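Local coordinates for protein PfkB (Polaromonas sp. JS666, PDB 4DU5) that probably phosphorylates a sugar or related carbohydrate substrate with ATP, as a member of the pfkB family of carbohydrate kinases, at residues A[77-82]-A[135-140]; A[143-148]-A[174-179]; A[151-156]-A[178-183]. One frame throughout, in Å; residues are numbered along the deposited sequence.

Contact 1: residues A[77-82]-A[135-140]; sequences WASRLG and SAASHM
R80 and A137 bring their backbones closest, with CA atoms 4.5 Å apart, where the end of strand 75-81 passes the short 3-10 turn around 137-139. No direct hydrogen bond joins the two backbones. One water does so instead, donating to R80 O at 2.7 Å and accepting from A137 N at 3.0 Å. Next to this bridge A136 sets its CB against R80 CB at 3.7 Å, and also touches the backbone carbons at L81. The aliphatic part of R80 runs past selenomethionine M140 in the opposite direction, and their CG atoms meet at 3.4 Å. M140 bends at its last torsion (chi3 75°), turning CE in over the strand to lie 3.6 Å from S79 CA. The R80 guanidinium goes on to partners outside this contact: salt bridges to D144 and D107, and a hydrogen bond from NE to Q110. A leucine in place of R80 would probably leave D144 and D107 without this positive partner and Q110 without the NE donor. Packing and one water, not a direct hydrogen bond, thus hold the turn; R80 packs by its aliphatic part while its charge reaches acids from two other parts of the chain.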
ATOM      1  N   TRP A  77      -4.350 -19.692 -13.861  1.00 28.66           N
ATOM      2  CA  TRP A  77      -4.465 -19.107 -12.530  1.00 28.54           C
ATOM      3  C   TRP A  77      -5.775 -18.363 -12.318  1.00 29.29           C
ATOM      4  O   TRP A  77      -6.224 -17.618 -13.189  1.00 30.22           O
ATOM      5  CB  TRP A  77      -3.319 -18.152 -12.322  1.00 28.25           C
ATOM      6  CG  TRP A  77      -3.367 -17.346 -11.049  1.00 27.71           C
ATOM      7  CD1 TRP A  77      -3.688 -17.793  -9.787  1.00 27.74           C
ATOM      8  CD2 TRP A  77      -3.040 -15.959 -10.912  1.00 25.66           C
ATOM      9  NE1 TRP A  77      -3.598 -16.763  -8.886  1.00 27.04           N
ATOM     10  CE2 TRP A  77      -3.208 -15.625  -9.548  1.00 26.19           C
ATOM     11  CE3 TRP A  77      -2.637 -14.963 -11.811  1.00 22.86           C
ATOM     12  CZ2 TRP A  77      -2.977 -14.348  -9.068  1.00 24.83           C
ATOM     13  CZ3 TRP A  77      -2.429 -13.696 -11.346  1.00 22.88           C
ATOM     14  CH2 TRP A  77      -2.584 -13.393  -9.981  1.00 26.39           C
ATOM     15  N   ALA A  78      -6.381 -18.550 -11.157  1.00 29.18           N
ATOM     16  CA  ALA A  78      -7.609 -17.858 -10.827  1.00 29.40           C
ATOM     17  C   ALA A  78      -7.396 -16.925  -9.632  1.00 29.83           C
ATOM     18  O   ALA A  78      -6.904 -17.349  -8.578  1.00 30.54           O
ATOM     19  CB  ALA A  78      -8.682 -18.849 -10.522  1.00 29.44           C
ATOM     20  N   SER A  79      -7.763 -15.657  -9.787  1.00 29.76           N
ATOM     21  CA  SER A  79      -7.570 -14.666  -8.724  1.00 29.96           C
ATOM     22  C   SER A  79      -8.398 -13.360  -8.944  1.00 30.75           C
ATOM     23  O   SER A  79      -9.108 -13.195  -9.958  1.00 31.39           O
ATOM     24  CB  SER A  79      -6.073 -14.359  -8.563  1.00 29.30           C
ATOM     25  OG  SER A  79      -5.745 -13.990  -7.245  1.00 28.65           O
ATOM     26  N   ARG A  80      -8.317 -12.445  -7.979  1.00 30.84           N
ATOM     27  CA  ARG A  80      -8.856 -11.103  -8.147  1.00 30.49           C
ATOM     28  C   ARG A  80      -7.687 -10.183  -7.925  1.00 29.81           C
ATOM     29  O   ARG A  80      -6.777 -10.526  -7.176  1.00 29.77           O
ATOM     30  CB  ARG A  80      -9.933 -10.788  -7.092  1.00 31.00           C
ATOM     31  CG  ARG A  80     -11.140 -11.738  -7.013  1.00 30.58           C
ATOM     32  CD  ARG A  80     -12.225 -11.097  -6.157  1.00 30.98           C
ATOM     33  NE  ARG A  80     -12.852 -10.038  -6.938  1.00 33.58           N
ATOM     34  CZ  ARG A  80     -13.951 -10.208  -7.671  1.00 33.39           C
ATOM     35  NH1 ARG A  80     -14.573 -11.371  -7.674  1.00 33.69           N
ATOM     36  NH2 ARG A  80     -14.425  -9.219  -8.394  1.00 33.84           N
ATOM     37  N   LEU A  81      -7.728  -9.022  -8.574  1.00 29.27           N
ATOM     38  CA  LEU A  81      -6.776  -7.935  -8.378  1.00 28.92           C
ATOM     39  C   LEU A  81      -7.510  -6.612  -8.571  1.00 29.27           C
ATOM     40  O   LEU A  81      -8.518  -6.560  -9.271  1.00 29.47           O
ATOM     41  CB  LEU A  81      -5.699  -7.994  -9.461  1.00 29.16           C
ATOM     42  CG  LEU A  81      -4.742  -9.180  -9.586  1.00 27.96           C
ATOM     43  CD1 LEU A  81      -4.044  -9.111 -10.927  1.00 25.04           C
ATOM     44  CD2 LEU A  81      -3.749  -9.157  -8.399  1.00 24.42           C
ATOM     45  N   GLY A  82      -6.991  -5.528  -8.004  1.00 28.99           N
ATOM     46  CA  GLY A  82      -7.450  -4.216  -8.389  1.00 28.69           C
ATOM     47  C   GLY A  82      -7.023  -3.893  -9.816  1.00 29.50           C
ATOM     48  O   GLY A  82      -6.274  -4.657 -10.459  1.00 29.49           O
ATOM     49  N   SER A 135      -8.068  -7.175   0.640  1.00 31.75           N
ATOM     50  CA  SER A 135      -7.668  -7.075  -0.766  1.00 30.41           C
ATOM     51  C   SER A 135      -8.684  -7.737  -1.670  1.00 30.82           C
ATOM     52  O   SER A 135      -9.555  -8.472  -1.195  1.00 30.68           O
ATOM     53  CB  SER A 135      -6.313  -7.737  -0.992  1.00 29.66           C
ATOM     54  OG  SER A 135      -6.479  -9.132  -1.131  1.00 28.80           O
ATOM     55  N   ALA A 136      -8.552  -7.498  -2.976  1.00 31.12           N
ATOM     56  CA  ALA A 136      -9.500  -8.014  -3.951  1.00 31.72           C
ATOM     57  C   ALA A 136      -9.582  -9.529  -3.835  1.00 32.76           C
ATOM     58  O   ALA A 136     -10.648 -10.074  -3.631  1.00 33.01           O
ATOM     59  CB  ALA A 136      -9.109  -7.586  -5.355  1.00 31.52           C
ATOM     60  N   ALA A 137      -8.438 -10.200  -3.932  1.00 34.14           N
ATOM     61  CA  ALA A 137      -8.344 -11.644  -3.704  1.00 34.96           C
ATOM     62  C   ALA A 137      -8.983 -12.138  -2.413  1.00 35.43           C
ATOM     63  O   ALA A 137      -9.527 -13.225  -2.404  1.00 36.13           O
ATOM     64  CB  ALA A 137      -6.894 -12.100  -3.767  1.00 34.76           C
ATOM     65  N   SER A 138      -8.934 -11.382  -1.320  1.00 36.21           N
ATOM     66  CA  SER A 138      -9.568 -11.908  -0.100  1.00 37.60           C
ATOM     67  C   SER A 138     -11.078 -12.009  -0.253  1.00 39.13           C
ATOM     68  O   SER A 138     -11.736 -12.753   0.467  1.00 39.84           O
ATOM     69  CB  SER A 138      -9.164 -11.162   1.181  1.00 36.90           C
ATOM     70  OG  SER A 138      -9.815  -9.923   1.325  1.00 36.28           O
ATOM     71  N   HIS A 139     -11.623 -11.290  -1.226  1.00 40.82           N
ATOM     72  CA  HIS A 139     -13.051 -11.318  -1.467  1.00 42.73           C
ATOM     73  C   HIS A 139     -13.563 -12.540  -2.234  1.00 43.68           C
ATOM     74  O   HIS A 139     -14.766 -12.674  -2.407  1.00 44.15           O
ATOM     75  CB  HIS A 139     -13.504 -10.016  -2.136  1.00 43.13           C
ATOM     76  CG  HIS A 139     -13.495  -8.849  -1.208  1.00 44.79           C
ATOM     77  ND1 HIS A 139     -14.586  -8.503  -0.441  1.00 46.96           N
ATOM     78  CD2 HIS A 139     -12.510  -7.983  -0.876  1.00 46.62           C
ATOM     79  CE1 HIS A 139     -14.279  -7.461   0.311  1.00 48.81           C
ATOM     80  NE2 HIS A 139     -13.024  -7.127   0.066  1.00 48.91           N
HETATM   81  N   MSE A 140     -12.684 -13.431  -2.681  1.00 44.94           N
HETATM   82  CA  MSE A 140     -13.137 -14.606  -3.450  1.00 46.79           C
HETATM   83  C   MSE A 140     -13.937 -15.590  -2.602  1.00 46.44           C
HETATM   84  O   MSE A 140     -13.695 -15.720  -1.396  1.00 46.57           O
HETATM   85  CB  MSE A 140     -11.964 -15.340  -4.090  1.00 47.63           C
HETATM   86  CG  MSE A 140     -11.074 -14.449  -4.888  1.00 52.90           C
HETATM   87 SE   MSE A 140      -9.375 -15.281  -5.401  1.00 68.18          SE
HETATM   88  CE  MSE A 140     -10.045 -16.483  -6.826  1.00 61.48           C
TER
HETATM   89  O   HOH W   1      -5.845  -9.145  -5.015  1.00 14.14           O

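Contact 2: residues A[143-148]-A[174-179]; sequences ADIDEA and RKTMDL
K175, T176 and L179 turn one side of helix 169-182, the helix of a beta-alpha-beta unit, toward I145 and E147, where a loop enters the short helix 147-150. D146, between these two, is the N-cap residue of that short helix. K175 comes first: its CB takes the end of I145, with CD1 4.1 Å away and the two side chains crossing at about a right angle. The lysine chain then bends at chi2 and chi4, and its NZ stays 5.4 Å from E147 OE2, so the opposite charges may attract but make no salt bridge. At T176 the hydroxyl OG1 faces the isoleucine, 4.1 Å from I145 CG1, in van der Waals contact only. I145 can cover both neighbours because CG1 lies anti to its carbonyl carbon (chi1 -47°) and the chain continues extended (chi2 160°), bringing CD1 to K175 and T176. One turn on from K175, L179 offers its CD2 branch to two residues at once. I145 CG2 approaches this methyl loosely, at 4.5 Å. E147, extended beyond CG, crosses L179 at about a right angle and lays its CG and carboxylate by the same branch, with E147 OE2 3.9 Å from L179 CD2.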
ATOM      1  N   ALA A 143     -18.728 -18.427  -5.369  1.00 49.50           N
ATOM      2  CA  ALA A 143     -19.339 -17.746  -6.514  1.00 49.60           C
ATOM      3  C   ALA A 143     -18.313 -17.445  -7.612  1.00 49.35           C
ATOM      4  O   ALA A 143     -18.676 -17.246  -8.782  1.00 49.15           O
ATOM      5  CB  ALA A 143     -20.057 -16.450  -6.049  1.00 49.68           C
ATOM      6  N   ASP A 144     -17.037 -17.433  -7.220  1.00 48.93           N
ATOM      7  CA  ASP A 144     -15.926 -17.086  -8.113  1.00 48.54           C
ATOM      8  C   ASP A 144     -15.503 -18.242  -9.019  1.00 47.90           C
ATOM      9  O   ASP A 144     -15.045 -18.026 -10.129  1.00 47.55           O
ATOM     10  CB  ASP A 144     -14.723 -16.567  -7.304  1.00 48.59           C
ATOM     11  CG  ASP A 144     -14.881 -15.102  -6.893  1.00 49.07           C
ATOM     12  OD1 ASP A 144     -15.468 -14.816  -5.820  1.00 48.67           O
ATOM     13  OD2 ASP A 144     -14.408 -14.235  -7.658  1.00 49.49           O
ATOM     14  N   ILE A 145     -15.668 -19.464  -8.519  1.00 47.29           N
ATOM     15  CA  ILE A 145     -15.294 -20.690  -9.217  1.00 46.24           C
ATOM     16  C   ILE A 145     -16.106 -20.878 -10.517  1.00 45.81           C
ATOM     17  O   ILE A 145     -17.337 -20.900 -10.483  1.00 45.62           O
ATOM     18  CB  ILE A 145     -15.559 -21.914  -8.290  1.00 46.25           C
ATOM     19  CG1 ILE A 145     -15.004 -21.685  -6.893  1.00 45.62           C
ATOM     20  CG2 ILE A 145     -14.994 -23.208  -8.879  1.00 46.19           C
ATOM     21  CD1 ILE A 145     -15.635 -22.600  -5.874  1.00 47.05           C
ATOM     22  N   ASP A 146     -15.416 -21.004 -11.650  1.00 45.03           N
ATOM     23  CA  ASP A 146     -16.062 -21.371 -12.917  1.00 44.42           C
ATOM     24  C   ASP A 146     -15.880 -22.867 -13.177  1.00 44.29           C
ATOM     25  O   ASP A 146     -14.822 -23.311 -13.661  1.00 44.31           O
ATOM     26  CB  ASP A 146     -15.502 -20.557 -14.087  1.00 43.93           C
ATOM     27  CG  ASP A 146     -15.992 -21.057 -15.451  1.00 44.06           C
ATOM     28  OD1 ASP A 146     -16.889 -21.928 -15.520  1.00 44.27           O
ATOM     29  OD2 ASP A 146     -15.470 -20.579 -16.479  1.00 44.50           O
ATOM     30  N   GLU A 147     -16.933 -23.629 -12.890  1.00 43.91           N
ATOM     31  CA  GLU A 147     -16.872 -25.102 -12.916  1.00 43.32           C
ATOM     32  C   GLU A 147     -16.398 -25.720 -14.223  1.00 42.57           C
ATOM     33  O   GLU A 147     -15.415 -26.438 -14.233  1.00 42.96           O
ATOM     34  CB  GLU A 147     -18.169 -25.725 -12.400  1.00 43.41           C
ATOM     35  CG  GLU A 147     -18.465 -25.325 -10.940  1.00 44.36           C
ATOM     36  CD  GLU A 147     -19.741 -25.959 -10.378  1.00 46.26           C
ATOM     37  OE1 GLU A 147     -20.428 -26.666 -11.150  1.00 47.41           O
ATOM     38  OE2 GLU A 147     -20.056 -25.738  -9.176  1.00 44.13           O
ATOM     39  N   ALA A 148     -17.053 -25.429 -15.331  1.00 41.88           N
ATOM     40  CA  ALA A 148     -16.590 -25.975 -16.616  1.00 41.55           C
ATOM     41  C   ALA A 148     -15.091 -25.755 -16.835  1.00 41.01           C
ATOM     42  O   ALA A 148     -14.392 -26.639 -17.392  1.00 41.64           O
ATOM     43  CB  ALA A 148     -17.394 -25.381 -17.807  1.00 41.80           C
ATOM     44  N   ARG A 174     -12.158 -25.784  -0.182  1.00 42.62           N
ATOM     45  CA  ARG A 174     -12.999 -26.962   0.006  1.00 43.39           C
ATOM     46  C   ARG A 174     -13.792 -27.364  -1.231  1.00 44.27           C
ATOM     47  O   ARG A 174     -13.701 -28.512  -1.661  1.00 44.95           O
ATOM     48  CB  ARG A 174     -13.953 -26.763   1.183  1.00 43.47           C
ATOM     49  CG  ARG A 174     -13.242 -26.475   2.467  1.00 44.47           C
ATOM     50  CD  ARG A 174     -13.745 -27.366   3.577  1.00 47.81           C
ATOM     51  NE  ARG A 174     -14.912 -26.807   4.255  1.00 50.41           N
ATOM     52  CZ  ARG A 174     -14.854 -26.008   5.320  1.00 50.30           C
ATOM     53  NH1 ARG A 174     -13.686 -25.662   5.842  1.00 48.54           N
ATOM     54  NH2 ARG A 174     -15.974 -25.548   5.860  1.00 52.07           N
ATOM     55  N   LYS A 175     -14.553 -26.435  -1.806  1.00 44.94           N
ATOM     56  CA  LYS A 175     -15.408 -26.760  -2.943  1.00 46.38           C
ATOM     57  C   LYS A 175     -14.615 -27.010  -4.222  1.00 46.32           C
ATOM     58  O   LYS A 175     -14.942 -27.893  -5.024  1.00 46.52           O
ATOM     59  CB  LYS A 175     -16.434 -25.647  -3.193  1.00 47.03           C
ATOM     60  CG  LYS A 175     -17.793 -26.172  -3.658  1.00 49.03           C
ATOM     61  CD  LYS A 175     -18.736 -26.445  -2.433  1.00 53.43           C
ATOM     62  CE  LYS A 175     -19.752 -27.590  -2.697  1.00 54.56           C
ATOM     63  NZ  LYS A 175     -20.160 -27.646  -4.145  1.00 55.62           N
ATOM     64  N   THR A 176     -13.587 -26.200  -4.421  1.00 46.36           N
ATOM     65  CA  THR A 176     -12.651 -26.377  -5.537  1.00 46.53           C
ATOM     66  C   THR A 176     -12.089 -27.819  -5.594  1.00 46.34           C
ATOM     67  O   THR A 176     -12.102 -28.460  -6.643  1.00 46.29           O
ATOM     68  CB  THR A 176     -11.537 -25.286  -5.457  1.00 46.27           C
ATOM     69  OG1 THR A 176     -11.885 -24.210  -6.342  1.00 46.76           O
ATOM     70  CG2 THR A 176     -10.223 -25.809  -5.862  1.00 46.44           C
HETATM   71  N   MSE A 177     -11.635 -28.327  -4.448  1.00 45.99           N
HETATM   72  CA  MSE A 177     -11.103 -29.677  -4.357  1.00 45.78           C
HETATM   73  C   MSE A 177     -12.174 -30.745  -4.620  1.00 45.98           C
HETATM   74  O   MSE A 177     -12.018 -31.538  -5.556  1.00 45.50           O
HETATM   75  CB  MSE A 177     -10.381 -29.871  -3.024  1.00 45.30           C
HETATM   76  CG  MSE A 177      -9.048 -29.125  -2.987  1.00 45.83           C
HETATM   77 SE   MSE A 177      -8.254 -28.745  -1.204  1.00 48.05          SE
HETATM   78  CE  MSE A 177      -7.781 -26.877  -1.486  1.00 46.47           C
ATOM     79  N   ASP A 178     -13.257 -30.726  -3.821  1.00 46.30           N
ATOM     80  CA  ASP A 178     -14.447 -31.587  -3.981  1.00 46.43           C
ATOM     81  C   ASP A 178     -14.803 -31.815  -5.443  1.00 46.45           C
ATOM     82  O   ASP A 178     -14.973 -32.952  -5.896  1.00 46.40           O
ATOM     83  CB  ASP A 178     -15.658 -30.976  -3.258  1.00 46.57           C
ATOM     84  CG  ASP A 178     -15.626 -31.187  -1.734  1.00 48.55           C
ATOM     85  OD1 ASP A 178     -14.783 -31.949  -1.233  1.00 51.61           O
ATOM     86  OD2 ASP A 178     -16.454 -30.595  -1.012  1.00 50.62           O
ATOM     87  N   LEU A 179     -14.889 -30.717  -6.176  1.00 46.59           N
ATOM     88  CA  LEU A 179     -15.336 -30.720  -7.545  1.00 47.14           C
ATOM     89  C   LEU A 179     -14.372 -31.545  -8.379  1.00 47.99           C
ATOM     90  O   LEU A 179     -14.770 -32.473  -9.095  1.00 48.66           O
ATOM     91  CB  LEU A 179     -15.366 -29.274  -8.034  1.00 46.91           C
ATOM     92  CG  LEU A 179     -16.585 -28.552  -8.633  1.00 46.22           C
ATOM     93  CD1 LEU A 179     -17.888 -29.346  -8.615  1.00 44.92           C
ATOM     94  CD2 LEU A 179     -16.735 -27.225  -7.898  1.00 43.99           C
TER

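Contact 3: residues A[151-156]-A[178-183]; sequences LSARHL and DLMRAA
M180, a selenomethionine, reaches from the last turn of helix 169-182 into the bend of the chain at 151-156, within a beta-alpha-beta crossover: strand 153-159 leads to this helix, which returns to the parallel neighbouring strand 186-190. The contact is van der Waals packing of side chains on one another and on backbone, with no hydrogen bond crossing it, and M180 carries most of it. Its CG stands anti to the backbone N (chi1 -154°), the chain bends once at chi2 (66°), and beyond that it straightens. The result is a rod that leaves the helix and ends at the corner of the strand. Successive parts of the chain meet different neighbours. Near its root, CG packs on L156 CB at 3.8 Å, where the two side chains cross at a slant. With CG anti to the backbone N (chi1 161°), L156 is directed at the helix, and its CD2 lies 4.2 Å from M180 CB. Midway, the selenium lies 4.1 Å from L151 CD1, the leucine and the selenomethionine running past each other in opposite directions. L151 also covers the end of the helix, its CG 4.2 Å from A183 CB. L151 and L156, from before and after the corner at R154, both pack against M180, while V187 of strand 186-190 and L150 of helix 147-150 touch it too. R154 and H155 point away from the helix; R154 hydrogen-bonds through NH2 to the backbone O of L296 and forms a salt bridge with D28, and H155 hydrogen-bonds through ND1 to S186 OG and stacks on W217. At the far end of M180, the methyl CE comes 4.3 Å from A153 CB and lies beside the backbone leading to H155, with H155 N 3.9 Å from M180 CE.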
ATOM      1  N   LEU A 151     -12.665 -28.046 -14.455  1.00 36.32           N
ATOM      2  CA  LEU A 151     -12.688 -29.387 -14.995  1.00 35.68           C
ATOM      3  C   LEU A 151     -11.919 -29.538 -16.312  1.00 35.46           C
ATOM      4  O   LEU A 151     -11.676 -30.653 -16.755  1.00 36.00           O
ATOM      5  CB  LEU A 151     -14.136 -29.815 -15.164  1.00 35.74           C
ATOM      6  CG  LEU A 151     -14.894 -30.442 -13.969  1.00 37.44           C
ATOM      7  CD1 LEU A 151     -14.436 -29.987 -12.573  1.00 36.74           C
ATOM      8  CD2 LEU A 151     -16.414 -30.233 -14.137  1.00 38.32           C
ATOM      9  N   SER A 152     -11.511 -28.432 -16.926  1.00 34.63           N
ATOM     10  CA  SER A 152     -10.855 -28.502 -18.227  1.00 34.01           C
ATOM     11  C   SER A 152      -9.332 -28.614 -18.093  1.00 34.20           C
ATOM     12  O   SER A 152      -8.582 -28.563 -19.097  1.00 34.79           O
ATOM     13  CB  SER A 152     -11.259 -27.299 -19.104  1.00 34.07           C
ATOM     14  OG  SER A 152     -10.412 -26.178 -18.941  1.00 31.76           O
ATOM     15  N   ALA A 153      -8.871 -28.733 -16.854  1.00 33.18           N
ATOM     16  CA  ALA A 153      -7.435 -28.891 -16.566  1.00 32.36           C
ATOM     17  C   ALA A 153      -7.268 -30.280 -15.989  1.00 31.24           C
ATOM     18  O   ALA A 153      -8.222 -30.837 -15.420  1.00 31.81           O
ATOM     19  CB  ALA A 153      -6.946 -27.794 -15.548  1.00 32.37           C
ATOM     20  N   ARG A 154      -6.086 -30.864 -16.123  1.00 30.10           N
ATOM     21  CA  ARG A 154      -5.889 -32.254 -15.638  1.00 28.61           C
ATOM     22  C   ARG A 154      -5.844 -32.290 -14.115  1.00 27.70           C
ATOM     23  O   ARG A 154      -6.287 -33.251 -13.484  1.00 27.43           O
ATOM     24  CB  ARG A 154      -4.605 -32.868 -16.193  1.00 28.51           C
ATOM     25  CG  ARG A 154      -4.337 -32.552 -17.644  1.00 29.56           C
ATOM     26  CD  ARG A 154      -3.636 -33.686 -18.323  1.00 33.01           C
ATOM     27  NE  ARG A 154      -2.192 -33.518 -18.354  1.00 35.29           N
ATOM     28  CZ  ARG A 154      -1.335 -34.331 -17.742  1.00 37.13           C
ATOM     29  NH1 ARG A 154      -1.779 -35.370 -17.022  1.00 36.47           N
ATOM     30  NH2 ARG A 154      -0.028 -34.095 -17.848  1.00 36.01           N
ATOM     31  N   HIS A 155      -5.347 -31.198 -13.536  1.00 26.41           N
ATOM     32  CA  HIS A 155      -4.894 -31.205 -12.169  1.00 24.67           C
ATOM     33  C   HIS A 155      -5.056 -29.872 -11.425  1.00 24.21           C
ATOM     34  O   HIS A 155      -4.721 -28.790 -11.943  1.00 23.39           O
ATOM     35  CB  HIS A 155      -3.420 -31.623 -12.191  1.00 24.56           C
ATOM     36  CG  HIS A 155      -2.802 -31.748 -10.842  1.00 22.26           C
ATOM     37  ND1 HIS A 155      -2.866 -32.911 -10.113  1.00 21.71           N
ATOM     38  CD2 HIS A 155      -2.095 -30.867 -10.096  1.00 20.71           C
ATOM     39  CE1 HIS A 155      -2.234 -32.741  -8.965  1.00 22.45           C
ATOM     40  NE2 HIS A 155      -1.748 -31.514  -8.935  1.00 22.30           N
ATOM     41  N   LEU A 156      -5.526 -29.975 -10.190  1.00 23.39           N
ATOM     42  CA  LEU A 156      -5.632 -28.820  -9.336  1.00 23.80           C
ATOM     43  C   LEU A 156      -4.538 -28.855  -8.272  1.00 24.04           C
ATOM     44  O   LEU A 156      -4.375 -29.877  -7.599  1.00 23.65           O
ATOM     45  CB  LEU A 156      -7.018 -28.778  -8.671  1.00 23.95           C
ATOM     46  CG  LEU A 156      -7.176 -27.912  -7.404  1.00 23.49           C
ATOM     47  CD1 LEU A 156      -7.058 -26.413  -7.681  1.00 23.78           C
ATOM     48  CD2 LEU A 156      -8.472 -28.215  -6.750  1.00 22.44           C
ATOM     49  N   ASP A 178     -13.257 -30.726  -3.821  1.00 46.30           N
ATOM     50  CA  ASP A 178     -14.447 -31.587  -3.981  1.00 46.43           C
ATOM     51  C   ASP A 178     -14.803 -31.815  -5.443  1.00 46.45           C
ATOM     52  O   ASP A 178     -14.973 -32.952  -5.896  1.00 46.40           O
ATOM     53  CB  ASP A 178     -15.658 -30.976  -3.258  1.00 46.57           C
ATOM     54  CG  ASP A 178     -15.626 -31.187  -1.734  1.00 48.55           C
ATOM     55  OD1 ASP A 178     -14.783 -31.949  -1.233  1.00 51.61           O
ATOM     56  OD2 ASP A 178     -16.454 -30.595  -1.012  1.00 50.62           O
ATOM     57  N   LEU A 179     -14.889 -30.717  -6.176  1.00 46.59           N
ATOM     58  CA  LEU A 179     -15.336 -30.720  -7.545  1.00 47.14           C
ATOM     59  C   LEU A 179     -14.372 -31.545  -8.379  1.00 47.99           C
ATOM     60  O   LEU A 179     -14.770 -32.473  -9.095  1.00 48.66           O
ATOM     61  CB  LEU A 179     -15.366 -29.274  -8.034  1.00 46.91           C
ATOM     62  CG  LEU A 179     -16.585 -28.552  -8.633  1.00 46.22           C
ATOM     63  CD1 LEU A 179     -17.888 -29.346  -8.615  1.00 44.92           C
ATOM     64  CD2 LEU A 179     -16.735 -27.225  -7.898  1.00 43.99           C
HETATM   65  N   MSE A 180     -13.091 -31.213  -8.256  1.00 48.49           N
HETATM   66  CA  MSE A 180     -12.032 -31.813  -9.039  1.00 48.60           C
HETATM   67  C   MSE A 180     -11.855 -33.319  -8.767  1.00 48.22           C
HETATM   68  O   MSE A 180     -11.466 -34.084  -9.663  1.00 48.20           O
HETATM   69  CB  MSE A 180     -10.749 -31.066  -8.739  1.00 49.19           C
HETATM   70  CG  MSE A 180      -9.739 -31.123  -9.835  1.00 52.14           C
HETATM   71 SE   MSE A 180     -10.500 -30.177 -11.318  1.00 59.81          SE
HETATM   72  CE  MSE A 180      -8.915 -29.998 -12.457  1.00 57.27           C
ATOM     73  N   ARG A 181     -12.144 -33.740  -7.538  1.00 47.54           N
ATOM     74  CA  ARG A 181     -12.083 -35.152  -7.188  1.00 47.14           C
ATOM     75  C   ARG A 181     -13.239 -35.899  -7.823  1.00 46.72           C
ATOM     76  O   ARG A 181     -13.019 -36.739  -8.689  1.00 46.37           O
ATOM     77  CB  ARG A 181     -12.037 -35.372  -5.667  1.00 47.21           C
ATOM     78  CG  ARG A 181     -11.282 -36.670  -5.260  1.00 48.52           C
ATOM     79  CD  ARG A 181     -10.447 -36.489  -3.944  1.00 50.09           C
ATOM     80  NE  ARG A 181      -9.510 -37.601  -3.719  1.00 50.27           N
ATOM     81  CZ  ARG A 181      -9.120 -38.060  -2.521  1.00 50.95           C
ATOM     82  NH1 ARG A 181      -9.580 -37.517  -1.382  1.00 51.55           N
ATOM     83  NH2 ARG A 181      -8.261 -39.077  -2.460  1.00 50.23           N
ATOM     84  N   ALA A 182     -14.468 -35.579  -7.415  1.00 46.39           N
ATOM     85  CA  ALA A 182     -15.654 -36.244  -7.971  1.00 45.80           C
ATOM     86  C   ALA A 182     -15.564 -36.416  -9.486  1.00 45.07           C
ATOM     87  O   ALA A 182     -15.979 -37.436 -10.010  1.00 45.75           O
ATOM     88  CB  ALA A 182     -16.930 -35.525  -7.585  1.00 45.82           C
ATOM     89  N   ALA A 183     -14.979 -35.456 -10.187  1.00 44.05           N
ATOM     90  CA  ALA A 183     -14.785 -35.627 -11.624  1.00 43.17           C
ATOM     91  C   ALA A 183     -13.565 -36.477 -11.962  1.00 42.95           C
ATOM     92  O   ALA A 183     -13.243 -36.684 -13.133  1.00 42.93           O
ATOM     93  CB  ALA A 183     -14.697 -34.306 -12.296  1.00 43.32           C
TER

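In the fold
Contact 1 is buried near the end of strand 75-81, one strand in from the main sheet's edge; contact 2 lies at the surface, and contact 3 is partly buried. Contacts 2 and 3 share D178 and L179 of helix 169-182: contact 2 uses the side facing the loop into helix 147-150, contact 3 the last turn against strand 153-159, and T176 packs on L156 between them. Contact 1, about 21 Å from contact 3 centre to centre, reaches the same sheet and joins contact 2 by the R80-D144 salt bridge. Contact 1 combines packing with a bridging water, R80 carrying its charge beyond it; contact 2 sets sparse aliphatic chains beside charged groups; contact 3 is almost wholly apolar.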